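Local coordinates for protein prolyl 4-hydroxylase (PDB 5C5T) that probably hydroxylates proline residues in collagen-like chains as a metal- and 2-oxoglutarate-dependent dioxygenase, at residues Lys118-Tyr129 and Glu216-Val227. Residues are numbered along the deposited sequence; the frame is centred on the assembly and turned at random.
Sequences KYNFEDVQVARY and EKIIANQWIRAV. With AKG (2-oxoglutaric acid), chain C.
Glu122 reaches past Trp223 CB to meet Arg225. Its chain is extended, with CG anti to the backbone N (chi1 -167°), which carries the carboxylate to the guanidinium. Arg225 NE forms a salt bridge with Glu122 OE1 at 3.0 Å, coming to OE1 from above the carboxylate plane. Arg153 pairs with the same oxygen, and Asp151 O takes Arg225 NH1. Glu122 N also bonds to Trp223 O. Gln222 NE2 reaches that oxygen from the opposite face of its carbonyl plane, and gives a second bond to Glu122 O at 2.9 Å. Gln222 OE1 is hydrogen-bonded to Gln102 NE2 of helix 96-109. These bonds span the loop between two antiparallel ladders, where the register shifts by one residue. A water there joins Asp123 O, Asn221 O and Trp223 N.

Tyr129 and Lys217 form a hydrogen-bonded pair at the other end. The fully extended lysine runs alongside the ring, CD lying 3.7 Å from Tyr129 CD2. Its NZ bonds to O4 of 2-oxoglutarate at 2.7 Å, and Tyr129 OH lies 2.7 Å from O3. Thr172 also bonds to the ligand. Asn221 ND2 bonds to Gln125 OE1 at 3.1 Å and, weakly, to ligand O1. Trp223 NE1 bonds to Asp140, a ligand of the zinc ion. This face is thus the floor of the co-substrate pocket in the double-stranded beta-helix fold of 2-oxoglutarate oxygenases.

On the other face, Val126 packs on Ile218 and Ala220. Helix 96-109 covers Tyr119, Phe121 and Val124. In the six-stranded antiparallel sheet, strand 120-129 lies next to the outer strand 86-89, and strand 217-225 next to strand 153-160.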
loop_
_atom_site.group_PDB
_atom_site.type_symbol
_atom_site.label_atom_id
_atom_site.label_comp_id
_atom_site.label_asym_id
_atom_site.label_seq_id
_atom_site.Cartn_x
_atom_site.Cartn_y
_atom_site.Cartn_z
ATOM N N LYS A 118 6.515 16.029 -9.807
ATOM C CA LYS A 118 6.738 16.275 -8.390
ATOM C C LYS A 118 5.795 15.434 -7.551
ATOM O O LYS A 118 4.620 15.289 -7.906
ATOM C CB LYS A 118 6.530 17.758 -8.066
ATOM C CG LYS A 118 7.585 18.688 -8.659
ATOM C CD LYS A 118 7.369 20.130 -8.199
ATOM C CE LYS A 118 8.592 21.000 -8.507
ATOM N NZ LYS A 118 8.697 21.328 -9.964
ATOM N N TYR A 119 6.319 14.875 -6.462
ATOM C CA TYR A 119 5.482 14.270 -5.445
ATOM C C TYR A 119 6.104 14.390 -4.065
ATOM O O TYR A 119 7.270 14.805 -3.935
ATOM C CB TYR A 119 5.230 12.792 -5.765
ATOM C CG TYR A 119 6.487 12.006 -5.842
ATOM C CD1 TYR A 119 7.209 11.927 -7.025
ATOM C CD2 TYR A 119 6.986 11.373 -4.734
ATOM C CE1 TYR A 119 8.361 11.193 -7.081
ATOM C CE2 TYR A 119 8.142 10.653 -4.791
ATOM C CZ TYR A 119 8.809 10.567 -5.974
ATOM O OH TYR A 119 9.962 9.836 -6.030
ATOM N N ASN A 120 5.307 14.032 -3.048
ATOM C CA ASN A 120 5.758 13.885 -1.672
ATOM C C ASN A 120 5.455 12.493 -1.173
ATOM O O ASN A 120 4.462 11.884 -1.595
ATOM C CB ASN A 120 5.053 14.854 -0.734
ATOM C CG ASN A 120 5.434 16.262 -0.960
ATOM O OD1 ASN A 120 4.569 17.137 -1.119
ATOM N ND2 ASN A 120 6.734 16.519 -0.961
ATOM N N PHE A 121 6.280 11.994 -0.257
ATOM C CA PHE A 121 5.986 10.772 0.490
ATOM C C PHE A 121 5.203 11.079 1.777
ATOM O O PHE A 121 5.680 11.845 2.669
ATOM C CB PHE A 121 7.263 10.051 0.907
ATOM C CG PHE A 121 7.997 9.344 -0.209
ATOM C CD1 PHE A 121 7.339 8.584 -1.141
ATOM C CD2 PHE A 121 9.373 9.437 -0.300
ATOM C CE1 PHE A 121 8.073 7.902 -2.151
ATOM C CE2 PHE A 121 10.076 8.775 -1.285
ATOM C CZ PHE A 121 9.429 8.029 -2.205
ATOM N N GLU A 122 4.054 10.434 1.947
ATOM C CA GLU A 122 3.386 10.403 3.255
ATOM C C GLU A 122 4.226 9.626 4.285
ATOM O O GLU A 122 5.034 8.762 3.920
ATOM C CB GLU A 122 2.008 9.739 3.072
ATOM C CG GLU A 122 1.052 9.880 4.238
ATOM C CD GLU A 122 -0.424 9.746 3.831
ATOM O OE1 GLU A 122 -0.725 9.704 2.622
ATOM O OE2 GLU A 122 -1.276 9.784 4.745
ATOM N N ASP A 123 4.056 9.923 5.569
ATOM C CA ASP A 123 4.597 9.033 6.603
ATOM C C ASP A 123 4.112 7.603 6.359
ATOM O O ASP A 123 2.946 7.390 6.057
ATOM C CB ASP A 123 4.152 9.467 7.980
ATOM C CG ASP A 123 4.765 10.779 8.426
ATOM O OD1 ASP A 123 5.648 11.312 7.733
ATOM O OD2 ASP A 123 4.333 11.279 9.485
ATOM N N VAL A 124 4.972 6.609 6.578
ATOM C CA VAL A 124 4.579 5.225 6.370
ATOM C C VAL A 124 3.654 4.748 7.513
ATOM O O VAL A 124 3.883 5.060 8.691
ATOM C CB VAL A 124 5.832 4.333 6.258
ATOM C CG1 VAL A 124 5.508 2.867 6.335
ATOM C CG2 VAL A 124 6.599 4.648 4.983
ATOM N N GLN A 125 2.608 4.005 7.121
ATOM C CA GLN A 125 1.680 3.349 8.024
ATOM C C GLN A 125 1.959 1.853 8.025
ATOM O O GLN A 125 2.155 1.241 6.954
ATOM C CB GLN A 125 0.248 3.590 7.597
ATOM C CG GLN A 125 -0.823 2.987 8.484
ATOM C CD GLN A 125 -2.131 2.847 7.737
ATOM O OE1 GLN A 125 -2.304 1.925 6.945
ATOM N NE2 GLN A 125 -3.060 3.749 7.996
ATOM N N VAL A 126 2.006 1.243 9.216
ATOM C CA VAL A 126 1.997 -0.225 9.309
ATOM C C VAL A 126 0.645 -0.651 9.899
ATOM O O VAL A 126 0.191 -0.084 10.903
ATOM C CB VAL A 126 3.212 -0.756 10.145
ATOM C CG1 VAL A 126 3.071 -2.261 10.469
ATOM C CG2 VAL A 126 4.546 -0.437 9.403
ATOM N N ALA A 127 -0.022 -1.621 9.259
ATOM C CA ALA A 127 -1.309 -2.083 9.701
ATOM C C ALA A 127 -1.320 -3.586 9.884
ATOM O O ALA A 127 -0.629 -4.304 9.166
ATOM C CB ALA A 127 -2.420 -1.700 8.667
ATOM N N ARG A 128 -2.176 -4.043 10.795
ATOM C CA ARG A 128 -2.286 -5.462 11.134
ATOM C C ARG A 128 -3.731 -5.917 11.137
ATOM O O ARG A 128 -4.625 -5.206 11.604
ATOM C CB ARG A 128 -1.670 -5.741 12.512
ATOM C CG ARG A 128 -1.854 -7.215 13.000
ATOM C CD ARG A 128 -0.864 -7.514 14.135
ATOM N NE ARG A 128 -0.912 -8.909 14.604
ATOM C CZ ARG A 128 -1.717 -9.318 15.576
ATOM N NH1 ARG A 128 -2.565 -8.465 16.140
ATOM N NH2 ARG A 128 -1.694 -10.589 15.966
ATOM N N TYR A 129 -3.926 -7.119 10.597
ATOM C CA TYR A 129 -5.188 -7.819 10.560
ATOM C C TYR A 129 -5.105 -9.144 11.337
ATOM O O TYR A 129 -4.283 -10.015 11.006
ATOM C CB TYR A 129 -5.586 -8.161 9.136
ATOM C CG TYR A 129 -5.699 -7.035 8.165
ATOM C CD1 TYR A 129 -6.882 -6.375 7.962
ATOM C CD2 TYR A 129 -4.597 -6.635 7.429
ATOM C CE1 TYR A 129 -6.987 -5.342 7.030
ATOM C CE2 TYR A 129 -4.692 -5.619 6.487
ATOM C CZ TYR A 129 -5.889 -4.980 6.307
ATOM O OH TYR A 129 -5.982 -3.975 5.390
ATOM N N GLU A 216 -2.035 -14.180 10.718
ATOM C CA GLU A 216 -2.134 -12.744 10.733
ATOM C C GLU A 216 -1.536 -12.155 9.475
ATOM O O GLU A 216 -0.808 -12.822 8.711
ATOM C CB GLU A 216 -1.432 -12.185 11.978
ATOM C CG GLU A 216 0.069 -12.361 11.915
ATOM C CD GLU A 216 0.740 -12.208 13.263
ATOM O OE1 GLU A 216 0.653 -11.117 13.866
ATOM O OE2 GLU A 216 1.358 -13.195 13.718
ATOM N N LYS A 217 -1.924 -10.910 9.219
ATOM C CA LYS A 217 -1.455 -10.192 8.042
ATOM C C LYS A 217 -0.954 -8.816 8.508
ATOM O O LYS A 217 -1.683 -8.102 9.202
ATOM C CB LYS A 217 -2.572 -10.044 6.999
ATOM C CG LYS A 217 -2.288 -9.113 5.816
ATOM C CD LYS A 217 -3.503 -9.124 4.892
ATOM C CE LYS A 217 -3.362 -8.134 3.753
ATOM N NZ LYS A 217 -4.613 -8.049 2.970
ATOM N N ILE A 218 0.265 -8.470 8.127
ATOM C CA ILE A 218 0.840 -7.163 8.448
ATOM C C ILE A 218 1.375 -6.549 7.142
ATOM O O ILE A 218 2.124 -7.221 6.410
ATOM C CB ILE A 218 1.932 -7.262 9.532
ATOM C CG1 ILE A 218 1.421 -8.069 10.725
ATOM C CG2 ILE A 218 2.380 -5.862 9.911
ATOM C CD1 ILE A 218 2.420 -8.205 11.839
ATOM N N ILE A 219 0.984 -5.290 6.878
ATOM C CA ILE A 219 1.441 -4.529 5.734
ATOM C C ILE A 219 2.082 -3.192 6.145
ATOM O O ILE A 219 1.828 -2.639 7.238
ATOM C CB ILE A 219 0.255 -4.287 4.782
ATOM C CG1 ILE A 219 -0.810 -3.453 5.466
ATOM C CG2 ILE A 219 -0.259 -5.633 4.285
ATOM C CD1 ILE A 219 -1.962 -3.075 4.552
ATOM N N ALA A 220 2.910 -2.666 5.248
ATOM C CA ALA A 220 3.413 -1.290 5.266
ATOM C C ALA A 220 2.932 -0.525 4.025
ATOM O O ALA A 220 3.071 -0.994 2.893
ATOM C CB ALA A 220 4.912 -1.281 5.361
ATOM N N ASN A 221 2.234 0.587 4.275
ATOM C CA ASN A 221 1.706 1.455 3.207
ATOM C C ASN A 221 2.518 2.692 3.043
ATOM O O ASN A 221 2.633 3.510 3.969
ATOM C CB ASN A 221 0.253 1.882 3.505
ATOM C CG ASN A 221 -0.737 0.791 3.275
ATOM O OD1 ASN A 221 -0.797 0.209 2.215
ATOM N ND2 ASN A 221 -1.588 0.550 4.275
ATOM N N GLN A 222 3.090 2.839 1.857
ATOM C CA GLN A 222 3.775 4.097 1.443
ATOM C C GLN A 222 2.904 4.812 0.407
ATOM O O GLN A 222 2.844 4.402 -0.733
ATOM C CB GLN A 222 5.159 3.820 0.879
ATOM C CG GLN A 222 5.850 5.071 0.339
ATOM C CD GLN A 222 6.129 6.121 1.415
ATOM O OE1 GLN A 222 7.115 6.031 2.145
ATOM N NE2 GLN A 222 5.222 7.071 1.566
ATOM N N TRP A 223 2.214 5.860 0.818
ATOM C CA TRP A 223 1.402 6.642 -0.105
ATOM C C TRP A 223 2.252 7.785 -0.692
ATOM O O TRP A 223 3.128 8.335 -0.051
ATOM C CB TRP A 223 0.075 7.147 0.570
ATOM C CG TRP A 223 -0.936 6.036 0.781
ATOM C CD1 TRP A 223 -1.579 5.343 -0.204
ATOM C CD2 TRP A 223 -1.399 5.479 2.027
ATOM N NE1 TRP A 223 -2.399 4.396 0.348
ATOM C CE2 TRP A 223 -2.310 4.458 1.714
ATOM C CE3 TRP A 223 -1.117 5.733 3.383
ATOM C CZ2 TRP A 223 -2.953 3.669 2.703
ATOM C CZ3 TRP A 223 -1.769 4.968 4.367
ATOM C CH2 TRP A 223 -2.670 3.929 4.019
ATOM N N ILE A 224 1.937 8.096 -1.943
ATOM C CA ILE A 224 2.583 9.081 -2.805
ATOM C C ILE A 224 1.537 10.164 -3.111
ATOM O O ILE A 224 0.463 9.869 -3.658
ATOM C CB ILE A 224 3.104 8.368 -4.078
ATOM C CG1 ILE A 224 4.063 7.239 -3.645
ATOM C CG2 ILE A 224 3.823 9.365 -5.064
ATOM C CD1 ILE A 224 4.099 6.050 -4.547
ATOM N N ARG A 225 1.844 11.379 -2.705
ATOM C CA ARG A 225 0.950 12.510 -2.829
ATOM C C ARG A 225 1.357 13.620 -3.809
ATOM O O ARG A 225 2.531 13.929 -3.978
ATOM C CB ARG A 225 0.783 13.187 -1.471
ATOM C CG ARG A 225 -0.074 12.378 -0.539
ATOM C CD ARG A 225 -0.537 13.237 0.564
ATOM N NE ARG A 225 -1.254 12.480 1.557
ATOM C CZ ARG A 225 -2.552 12.589 1.826
ATOM N NH1 ARG A 225 -3.333 13.414 1.140
ATOM N NH2 ARG A 225 -3.068 11.841 2.791
ATOM N N ALA A 226 0.363 14.189 -4.466
ATOM C CA ALA A 226 0.557 15.405 -5.252
ATOM C C ALA A 226 1.062 16.559 -4.360
ATOM O O ALA A 226 0.821 16.576 -3.144
ATOM C CB ALA A 226 -0.764 15.805 -5.959
ATOM N N VAL A 227 1.717 17.543 -4.982
ATOM C CA VAL A 227 2.359 18.678 -4.282
ATOM C C VAL A 227 1.556 19.952 -4.489
ATOM O O VAL A 227 1.208 20.245 -5.624
ATOM C CB VAL A 227 3.813 18.883 -4.769
ATOM C CG1 VAL A 227 4.391 20.203 -4.259
ATOM C CG2 VAL A 227 4.673 17.715 -4.341
HETATM C C1 AKG C . -5.074 0.145 2.545
HETATM O O1 AKG C . -4.520 0.121 3.687
HETATM O O2 AKG C . -5.444 1.253 2.076
HETATM C C2 AKG C . -5.385 -1.144 1.834
HETATM O O5 AKG C . -6.157 -1.101 0.916
HETATM C C3 AKG C . -4.733 -2.456 2.300
HETATM C C4 AKG C . -5.079 -3.615 1.400
HETATM C C5 AKG C . -4.777 -4.946 2.038
HETATM O O3 AKG C . -4.749 -5.057 3.295
HETATM O O4 AKG C . -4.531 -5.942 1.291
HETATM O O HOH W 1 2.298 16.946 -7.909
HETATM O O HOH W 2 1.568 16.580 -0.614
HETATM O O HOH W 3 2.170 6.314 3.589
#